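Local coordinates for uncharacterized protein DUF305 (Deinococcus radiodurans R1, PDB 3BT5) that is of unknown function but forms a mostly helical DUF305 domain, probably ferritin-like in fold, at residues 109-112 with 113-117. Sequence-based numbering, arbitrary orientation.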
loop_
_atom_site.group_PDB
_atom_site.type_symbol
_atom_site.label_atom_id
_atom_site.label_comp_id
_atom_site.label_asym_id
_atom_site.label_seq_id
_atom_site.Cartn_x
_atom_site.Cartn_y
_atom_site.Cartn_z
ATOM N N ARG A 109 -4.737 2.477 11.663
ATOM C CA ARG A 109 -4.736 3.879 11.268
ATOM C C ARG A 109 -3.717 4.140 10.157
ATOM O O ARG A 109 -4.016 4.858 9.196
ATOM C CB ARG A 109 -4.474 4.779 12.468
ATOM C CG ARG A 109 -5.581 4.746 13.493
ATOM C CD ARG A 109 -5.328 5.819 14.497
ATOM N NE ARG A 109 -4.256 5.433 15.403
ATOM C CZ ARG A 109 -4.460 5.008 16.650
ATOM N NH1 ARG A 109 -3.436 4.676 17.417
ATOM N NH2 ARG A 109 -5.695 4.921 17.128
ATOM N N LEU A 110 -2.518 3.590 10.291
ATOM C CA LEU A 110 -1.492 3.821 9.295
ATOM C C LEU A 110 -1.860 3.171 7.986
ATOM O O LEU A 110 -1.643 3.758 6.930
ATOM C CB LEU A 110 -0.129 3.283 9.772
ATOM C CG LEU A 110 0.480 4.026 10.977
ATOM C CD1 LEU A 110 1.702 3.268 11.453
ATOM C CD2 LEU A 110 0.845 5.483 10.591
ATOM N N MET A 111 -2.401 1.956 8.030
ATOM C CA MET A 111 -2.730 1.297 6.769
ATOM C C MET A 111 -3.916 1.972 6.087
ATOM O O MET A 111 -3.949 2.056 4.863
ATOM C CB MET A 111 -3.003 -0.192 6.984
ATOM C CG MET A 111 -3.102 -0.979 5.672
ATOM S SD MET A 111 -1.492 -1.274 4.855
ATOM C CE MET A 111 -0.840 -2.546 5.939
ATOM N N ILE A 112 -4.882 2.465 6.859
ATOM C CA ILE A 112 -5.957 3.238 6.245
ATOM C C ILE A 112 -5.424 4.478 5.531
ATOM O O ILE A 112 -5.790 4.737 4.388
ATOM C CB ILE A 112 -7.054 3.631 7.278
ATOM C CG1 ILE A 112 -7.844 2.389 7.715
ATOM C CG2 ILE A 112 -7.970 4.741 6.712
ATOM C CD1 ILE A 112 -8.627 2.623 9.032
ATOM N N ARG A 113 -4.551 5.241 6.188
ATOM C CA ARG A 113 -4.046 6.457 5.566
ATOM C C ARG A 113 -3.220 6.111 4.328
ATOM O O ARG A 113 -3.294 6.795 3.291
ATOM C CB ARG A 113 -3.230 7.269 6.588
ATOM C CG ARG A 113 -2.857 8.683 6.117
ATOM C CD ARG A 113 -1.924 9.365 7.115
ATOM N NE ARG A 113 -0.668 8.637 7.231
ATOM C CZ ARG A 113 0.191 8.717 8.245
ATOM N NH1 ARG A 113 -0.050 9.458 9.322
ATOM N NH2 ARG A 113 1.283 8.029 8.193
ATOM N N HIS A 114 -2.444 5.047 4.440
ATOM C CA HIS A 114 -1.662 4.525 3.341
ATOM C C HIS A 114 -2.556 4.214 2.134
ATOM O O HIS A 114 -2.289 4.652 0.997
ATOM C CB HIS A 114 -0.930 3.292 3.859
ATOM C CG HIS A 114 -0.290 2.446 2.823
ATOM N ND1 HIS A 114 -1.001 1.553 2.056
ATOM C CD2 HIS A 114 1.011 2.336 2.440
ATOM C CE1 HIS A 114 -0.172 0.927 1.239
ATOM N NE2 HIS A 114 1.056 1.382 1.457
ATOM N N HIS A 115 -3.648 3.494 2.371
ATOM C CA HIS A 115 -4.541 3.133 1.284
ATOM C C HIS A 115 -5.272 4.358 0.713
ATOM O O HIS A 115 -5.515 4.428 -0.486
ATOM C CB HIS A 115 -5.580 2.128 1.804
ATOM C CG HIS A 115 -5.093 0.706 1.853
ATOM N ND1 HIS A 115 -3.756 0.368 2.004
ATOM C CD2 HIS A 115 -5.771 -0.463 1.741
ATOM C CE1 HIS A 115 -3.639 -0.954 1.964
ATOM N NE2 HIS A 115 -4.854 -1.484 1.824
ATOM N N GLN A 116 -5.629 5.314 1.560
ATOM C CA GLN A 116 -6.223 6.556 1.067
ATOM C C GLN A 116 -5.254 7.265 0.135
ATOM O O GLN A 116 -5.671 7.822 -0.872
ATOM C CB GLN A 116 -6.659 7.465 2.229
ATOM C CG GLN A 116 -7.810 6.855 3.018
ATOM C CD GLN A 116 -8.091 7.568 4.319
ATOM O OE1 GLN A 116 -7.188 8.123 4.933
ATOM N NE2 GLN A 116 -9.345 7.508 4.776
ATOM N N GLY A 117 -3.968 7.269 0.464
ATOM C CA GLY A 117 -2.995 7.905 -0.432
ATOM C C GLY A 117 -2.890 7.157 -1.750
ATOM O O GLY A 117 -2.816 7.783 -2.817
HETATM O O HOH W 1 0.422 5.763 6.912
#
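On the buried face of helix 100-122, Met-111 lies against the rings of His-114 and His-115, one turn further along. With CG anti to the backbone N (chi1 -170°) and the chain folded at chi2 and chi3, the thioether lies near both imidazoles: Met-111 SD is 3.6 Å from His-115 CE1, and CG makes an off-centre CH-pi contact with that ring. Met-111 SD sits obliquely to the His-114 ring, 4.4 Å from its centroid. The two rings join edge to edge, His-114 ND1 and His-115 ND1 sharing an in-plane hydrogen bond of 3.0 Å. In this helical bundle of the ferritin clan the pair faces inward, NE2 of His-114 hydrogen-bonded to His-23 O of helix 11-37 and NE2 of His-115 to Glu-148 OE1 of helix 132-158. Replacing His-115 by an alanine would probably cost His-114 ND1 and Glu-148 OE1 these bonds and open a gap beside the Met-111 sulfur. On the side of helix 89-97, Leu-110 CD2 packs 3.5 Å from NH2 of Arg-113, which is salt-bridged to Glu-91. A water donates to Leu-110 O (2.9 Å) and weakly accepts from that same NH2. The exposed Gln-116 runs alongside Ile-112, its NE2 3.6 Å from CG2 of Ile-112.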